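Local coordinates for DUF6836 domain-containing protein (Clostridium leptum, PDB 4PW1) that is of unknown function but folds into a nine-stranded antiparallel beta sheet surrounded by alpha-helices, built from two stretches of the same uncharacterised sequence family, at residues B[94-99]-B[110-115]; B[68-73]-B[86-91]. All coordinates share one frame; numbering follows the deposited sequence.

Contact 1 of 2, residues B[94-99]-B[110-115]; sequences RRYLVN and FSYVNQ
A beta hairpin in the middle of the antiparallel sheet brings strand 95-103 against strand 106-114, and the contact lies at its open end, away from the turn, with Tyr96 and Tyr112 stacked on one face. Leu97 and Val113 form a hydrogen-bonded pair (Leu97 N to Val113 O, 3.0 Å, and the return bond from Val113 N to Leu97 O), and Asn99 and Ser111 form the next. A further bond, Gln115 N to Arg95 O at 2.7 Å, is nearly straight and carries the pairing just past the end of strand 106-114. Between them lie the non-hydrogen-bonded pairs Tyr96 with Asn114 and Val98 with Tyr112, where Tyr96 CA and Val98 CA make CA-H...O contacts to Val113 O and Ser111 O.

The tyrosines come from different pairs, two residues out of step. Tyr96 has CG anti to its carbonyl carbon (chi1 -67°), whereas Tyr112 has CG anti to its nitrogen (chi1 -178°), and this difference lays one ring over the other as an offset stack, centroids 4.3 Å apart and planes 22° apart. CZ of Tyr112 lies over the centre of the Tyr96 ring. Val98 CG2 approaches the Tyr112 ring obliquely, and Asn114 CB packs on Tyr96 CE2 at 3.7 Å. Beyond the hairpin, Trp62 and Glu90 also touch Tyr112.

On the other face, Leu97 lies across the Gln115 side chain at about a right angle. Asn99 OD1 takes a bond from Asp85 N in the neighbouring strand, while its ND2 reaches a water also held by Leu97 O and Ser111 OG. Back on the tyrosine face, a second water joins the two phenols, 2.9 Å from Tyr96 OH and 2.5 Å from Tyr112 OH.

Contact 2 of 2, residues B[68-73]-B[86-91]; sequences YPLIKF and MALTEK
Met86, a selenomethionine whose selenium stands in for the natural sulfur, points its side chain from strand 80-89 at the loop that leads from helix 64-67 to strand 74-76, and Leu70 and Ile71 receive it. CG stands anti to the backbone nitrogen (chi1 180°); with chi2 also extended, the chain carries the selenium out toward the loop, and the bend comes only at chi3, 66°, which turns the methyl CE aside. The selenium therefore makes the close contacts: it lies 3.6 Å from Ile71 CG1, with the two side chains crossing at a slant, and 3.9 Å from Leu70 CB. Leu70 O is nearer still, 3.4 Å from Met86 SE and almost opposite CE (CE-SE...O about 168°).

Leu70 also reaches along the strand. Its CD1 meets Leu88 CD2 at 3.8 Å, branch against branch, while the same CD1 passes Ala87 O more loosely. Behind this layer Met86 and Leu88 both rest on Val98 of the next strand, and Leu88 also touches Trp62.

The backbones stay unpaired, Leu70 CA and Met86 CA being 7.1 Å apart. Apolar packing joins loop to strand, with a carbonyl oxygen placed for a possible weak chalcogen-type attraction; sulfur would probably act likewise, more weakly.

In the fold
Both contacts reach the same sheet, contact 2 through strand 80-89 alone, and follow each other along the chain: contact 2 closes before contact 1 opens, and their centres lie about 10 Å apart. Strand 80-89 is the immediate neighbour of strand 95-103, and probable hydrogen bonds join them, Tyr96 N to Leu88 O and Val98 N to Met86 O, each 2.8 Å. Side chains bridge them too, with Tyr96 CE1 packing 3.7 Å from Glu90 CG. With the function unknown, no active site can be assigned to either contact. A glycerol, probably from the crystallisation liquor, sits about 4 Å from the side chain of Leu70 and is hydrogen-bonded through its O2 to Thr89 N.

Contact 1 of 2, residues B[94-99]-B[110-115]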
loop_
_atom_site.group_PDB
_atom_site.type_symbol
_atom_site.label_atom_id
_atom_site.label_comp_id
_atom_site.label_asym_id
_atom_site.label_seq_id
_atom_site.Cartn_x
_atom_site.Cartn_y
_atom_site.Cartn_z
ATOM N N ARG B 94 -25.875 12.988 3.589
ATOM C CA ARG B 94 -24.706 12.205 3.191
ATOM C C ARG B 94 -23.459 12.688 3.929
ATOM O O ARG B 94 -23.261 13.888 4.100
ATOM C CB ARG B 94 -24.465 12.324 1.680
ATOM C CG ARG B 94 -25.418 11.487 0.830
ATOM C CD ARG B 94 -25.201 11.800 -0.639
ATOM N NE ARG B 94 -25.628 13.154 -0.920
ATOM C CZ ARG B 94 -25.431 13.786 -2.063
ATOM N NH1 ARG B 94 -24.804 13.172 -3.057
ATOM N NH2 ARG B 94 -25.851 15.034 -2.198
ATOM N N ARG B 95 -22.653 11.749 4.401
ATOM C CA ARG B 95 -21.476 12.084 5.182
ATOM C C ARG B 95 -20.235 11.805 4.386
ATOM O O ARG B 95 -20.091 10.735 3.802
ATOM C CB ARG B 95 -21.476 11.281 6.478
ATOM C CG ARG B 95 -22.700 11.644 7.307
ATOM C CD ARG B 95 -22.726 10.954 8.647
ATOM N NE ARG B 95 -22.580 9.533 8.449
ATOM C CZ ARG B 95 -22.562 8.646 9.432
ATOM N NH1 ARG B 95 -22.695 9.041 10.691
ATOM N NH2 ARG B 95 -22.424 7.363 9.140
ATOM N N TYR B 96 -19.334 12.763 4.359
ATOM C CA TYR B 96 -18.097 12.648 3.611
ATOM C C TYR B 96 -16.871 12.826 4.486
ATOM O O TYR B 96 -16.917 13.483 5.506
ATOM C CB TYR B 96 -18.048 13.720 2.546
ATOM C CG TYR B 96 -19.052 13.538 1.482
ATOM C CD1 TYR B 96 -20.318 14.075 1.623
ATOM C CD2 TYR B 96 -18.750 12.831 0.330
ATOM C CE1 TYR B 96 -21.267 13.919 0.649
ATOM C CE2 TYR B 96 -19.707 12.652 -0.660
ATOM C CZ TYR B 96 -20.966 13.217 -0.488
ATOM O OH TYR B 96 -21.968 13.125 -1.426
ATOM N N LEU B 97 -15.779 12.196 4.085
ATOM C CA LEU B 97 -14.450 12.555 4.569
ATOM C C LEU B 97 -13.722 13.160 3.384
ATOM O O LEU B 97 -13.712 12.589 2.282
ATOM C CB LEU B 97 -13.690 11.325 5.094
ATOM C CG LEU B 97 -14.198 10.715 6.394
ATOM C CD1 LEU B 97 -13.397 9.480 6.798
ATOM C CD2 LEU B 97 -14.202 11.753 7.531
ATOM N N VAL B 98 -13.151 14.323 3.615
ATOM C CA VAL B 98 -12.278 14.972 2.677
ATOM C C VAL B 98 -10.835 14.885 3.174
ATOM O O VAL B 98 -10.547 15.229 4.329
ATOM C CB VAL B 98 -12.605 16.441 2.529
ATOM C CG1 VAL B 98 -11.639 17.132 1.565
ATOM C CG2 VAL B 98 -14.026 16.610 2.074
ATOM N N ASN B 99 -9.949 14.472 2.282
ATOM C CA ASN B 99 -8.518 14.458 2.524
ATOM C C ASN B 99 -7.826 15.257 1.432
ATOM O O ASN B 99 -8.180 15.143 0.249
ATOM C CB ASN B 99 -7.991 13.028 2.544
ATOM C CG ASN B 99 -8.308 12.344 3.846
ATOM O OD1 ASN B 99 -7.585 12.501 4.824
ATOM N ND2 ASN B 99 -9.466 11.720 3.912
ATOM N N PHE B 110 -6.124 14.824 -3.365
ATOM C CA PHE B 110 -7.491 15.200 -3.034
ATOM C C PHE B 110 -8.376 13.955 -3.029
ATOM O O PHE B 110 -8.301 13.167 -3.937
ATOM C CB PHE B 110 -8.041 16.166 -4.086
ATOM C CG PHE B 110 -9.477 16.546 -3.849
ATOM C CD1 PHE B 110 -10.511 15.796 -4.368
ATOM C CD2 PHE B 110 -9.791 17.649 -3.083
ATOM C CE1 PHE B 110 -11.834 16.150 -4.136
ATOM C CE2 PHE B 110 -11.096 17.977 -2.814
ATOM C CZ PHE B 110 -12.126 17.229 -3.339
ATOM N N SER B 111 -9.224 13.780 -2.026
ATOM C CA SER B 111 -10.267 12.785 -2.121
ATOM C C SER B 111 -11.499 13.224 -1.324
ATOM O O SER B 111 -11.396 13.852 -0.223
ATOM C CB SER B 111 -9.749 11.417 -1.629
ATOM O OG SER B 111 -9.624 11.449 -0.216
ATOM N N TYR B 112 -12.657 12.868 -1.876
ATOM C CA TYR B 112 -13.967 13.238 -1.387
ATOM C C TYR B 112 -14.822 11.975 -1.368
ATOM O O TYR B 112 -15.310 11.536 -2.401
ATOM C CB TYR B 112 -14.532 14.253 -2.367
ATOM C CG TYR B 112 -15.881 14.850 -2.079
ATOM C CD1 TYR B 112 -16.017 15.919 -1.208
ATOM C CD2 TYR B 112 -16.999 14.419 -2.764
ATOM C CE1 TYR B 112 -17.258 16.512 -0.994
ATOM C CE2 TYR B 112 -18.247 15.003 -2.564
ATOM C CZ TYR B 112 -18.367 16.067 -1.689
ATOM O OH TYR B 112 -19.579 16.640 -1.501
ATOM N N VAL B 113 -14.973 11.369 -0.196
ATOM C CA VAL B 113 -15.430 10.002 -0.108
ATOM C C VAL B 113 -16.656 9.903 0.771
ATOM O O VAL B 113 -16.632 10.226 1.973
ATOM C CB VAL B 113 -14.315 9.025 0.366
ATOM C CG1 VAL B 113 -14.874 7.595 0.530
ATOM C CG2 VAL B 113 -13.153 8.990 -0.592
ATOM N N ASN B 114 -17.757 9.466 0.168
ATOM C CA ASN B 114 -19.011 9.277 0.908
ATOM C C ASN B 114 -18.849 8.067 1.846
ATOM O O ASN B 114 -18.589 6.987 1.400
ATOM C CB ASN B 114 -20.106 9.056 -0.103
ATOM C CG ASN B 114 -21.454 8.691 0.494
ATOM O OD1 ASN B 114 -21.673 8.530 1.687
ATOM N ND2 ASN B 114 -22.372 8.541 -0.387
ATOM N N GLN B 115 -19.032 8.292 3.127
ATOM C CA GLN B 115 -18.813 7.295 4.163
ATOM C C GLN B 115 -19.951 6.339 4.297
ATOM O O GLN B 115 -19.802 5.322 4.951
ATOM C CB GLN B 115 -18.600 7.982 5.525
ATOM C CG GLN B 115 -17.392 8.902 5.522
ATOM C CD GLN B 115 -16.168 8.116 5.152
ATOM O OE1 GLN B 115 -15.566 8.256 4.071
ATOM N NE2 GLN B 115 -15.851 7.216 6.002
HETATM O O HOH W 1 -23.476 9.309 3.173
HETATM O O HOH W 2 -21.658 15.794 -2.635
HETATM O O HOH W 3 -11.384 11.260 1.627
#

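Contact 2 of 2, residues B[68-73]-B[86-91]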
loop_
_atom_site.group_PDB
_atom_site.type_symbol
_atom_site.label_atom_id
_atom_site.label_comp_id
_atom_site.label_asym_id
_atom_site.label_seq_id
_atom_site.Cartn_x
_atom_site.Cartn_y
_atom_site.Cartn_z
ATOM N N TYR B 68 -14.782 27.203 6.226
ATOM C CA TYR B 68 -13.557 27.825 6.792
ATOM C C TYR B 68 -13.246 27.358 8.204
ATOM O O TYR B 68 -12.146 26.928 8.462
ATOM C CB TYR B 68 -13.640 29.365 6.737
ATOM C CG TYR B 68 -12.984 29.954 5.507
ATOM C CD1 TYR B 68 -13.311 29.501 4.229
ATOM C CD2 TYR B 68 -12.057 30.966 5.628
ATOM C CE1 TYR B 68 -12.729 30.019 3.100
ATOM C CE2 TYR B 68 -11.476 31.528 4.508
ATOM C CZ TYR B 68 -11.816 31.070 3.254
ATOM O OH TYR B 68 -11.213 31.593 2.169
ATOM N N PRO B 69 -14.248 27.326 9.092
ATOM C CA PRO B 69 -13.951 26.833 10.418
ATOM C C PRO B 69 -13.516 25.374 10.495
ATOM O O PRO B 69 -12.941 24.982 11.490
ATOM C CB PRO B 69 -15.278 26.998 11.175
ATOM C CG PRO B 69 -16.053 28.029 10.401
ATOM C CD PRO B 69 -15.642 27.819 8.975
ATOM N N LEU B 70 -13.776 24.581 9.462
ATOM C CA LEU B 70 -13.471 23.151 9.509
ATOM C C LEU B 70 -12.182 22.794 8.766
ATOM O O LEU B 70 -11.632 21.715 8.937
ATOM C CB LEU B 70 -14.618 22.352 8.898
ATOM C CG LEU B 70 -15.999 22.581 9.523
ATOM C CD1 LEU B 70 -17.034 21.764 8.788
ATOM C CD2 LEU B 70 -15.975 22.193 10.991
ATOM N N ILE B 71 -11.712 23.679 7.900
ATOM C CA ILE B 71 -10.495 23.394 7.145
ATOM C C ILE B 71 -9.241 23.696 7.986
ATOM O O ILE B 71 -8.729 24.795 7.967
ATOM C CB ILE B 71 -10.476 24.204 5.849
ATOM C CG1 ILE B 71 -11.673 23.760 4.990
ATOM C CG2 ILE B 71 -9.189 23.987 5.079
ATOM C CD1 ILE B 71 -11.924 24.662 3.781
ATOM N N LYS B 72 -8.703 22.669 8.629
ATOM C CA LYS B 72 -7.553 22.793 9.504
ATOM C C LYS B 72 -6.352 21.992 9.020
ATOM O O LYS B 72 -6.125 20.811 9.402
ATOM C CB LYS B 72 -7.960 22.398 10.914
ATOM C CG LYS B 72 -8.981 23.362 11.519
ATOM C CD LYS B 72 -9.141 23.091 13.009
ATOM C CE LYS B 72 -10.122 21.963 13.242
ATOM N NZ LYS B 72 -11.525 22.414 13.015
ATOM N N PHE B 73 -5.580 22.629 8.150
ATOM C CA PHE B 73 -4.347 22.036 7.657
ATOM C C PHE B 73 -3.307 21.900 8.742
ATOM O O PHE B 73 -3.253 22.709 9.690
ATOM C CB PHE B 73 -3.781 22.809 6.466
ATOM C CG PHE B 73 -4.454 22.480 5.162
ATOM C CD1 PHE B 73 -5.599 23.135 4.759
ATOM C CD2 PHE B 73 -3.955 21.445 4.348
ATOM C CE1 PHE B 73 -6.211 22.820 3.547
ATOM C CE2 PHE B 73 -4.537 21.150 3.139
ATOM C CZ PHE B 73 -5.678 21.836 2.737
HETATM N N MSE B 86 -11.299 15.455 7.161
HETATM C CA MSE B 86 -12.276 16.465 7.486
HETATM C C MSE B 86 -13.676 15.908 7.214
HETATM O O MSE B 86 -13.979 15.464 6.089
HETATM C CB MSE B 86 -12.044 17.758 6.693
HETATM C CG MSE B 86 -13.064 18.790 7.038
HETATM SE SE MSE B 86 -12.721 20.428 6.018
HETATM C CE MSE B 86 -13.050 19.907 4.205
ATOM N N ALA B 87 -14.540 15.961 8.232
ATOM C CA ALA B 87 -15.874 15.380 8.193
ATOM C C ALA B 87 -16.861 16.420 7.748
ATOM O O ALA B 87 -16.921 17.484 8.330
ATOM C CB ALA B 87 -16.299 14.821 9.583
ATOM N N LEU B 88 -17.603 16.155 6.681
ATOM C CA LEU B 88 -18.664 17.067 6.227
ATOM C C LEU B 88 -19.975 16.295 6.077
ATOM O O LEU B 88 -19.962 15.121 5.691
ATOM C CB LEU B 88 -18.319 17.652 4.842
ATOM C CG LEU B 88 -17.061 18.491 4.742
ATOM C CD1 LEU B 88 -16.886 18.929 3.299
ATOM C CD2 LEU B 88 -17.135 19.730 5.631
ATOM N N THR B 89 -21.093 16.975 6.295
ATOM C CA THR B 89 -22.404 16.424 6.058
ATOM C C THR B 89 -23.125 17.281 5.016
ATOM O O THR B 89 -23.282 18.446 5.208
ATOM C CB THR B 89 -23.203 16.346 7.368
ATOM O OG1 THR B 89 -22.524 15.471 8.262
ATOM C CG2 THR B 89 -24.586 15.763 7.135
ATOM N N GLU B 90 -23.503 16.688 3.896
ATOM C CA GLU B 90 -24.306 17.373 2.857
ATOM C C GLU B 90 -25.678 17.768 3.410
ATOM O O GLU B 90 -26.124 17.222 4.425
ATOM C CB GLU B 90 -24.567 16.455 1.639
ATOM C CG GLU B 90 -23.701 16.653 0.403
ATOM C CD GLU B 90 -23.940 17.961 -0.311
ATOM O OE1 GLU B 90 -24.867 18.696 0.045
ATOM O OE2 GLU B 90 -23.173 18.258 -1.245
ATOM N N LYS B 91 -26.376 18.680 2.716
ATOM C CA LYS B 91 -27.664 19.161 3.184
ATOM C C LYS B 91 -28.677 17.994 3.271
ATOM O O LYS B 91 -29.578 18.037 4.080
ATOM C CB LYS B 91 -28.188 20.343 2.324
#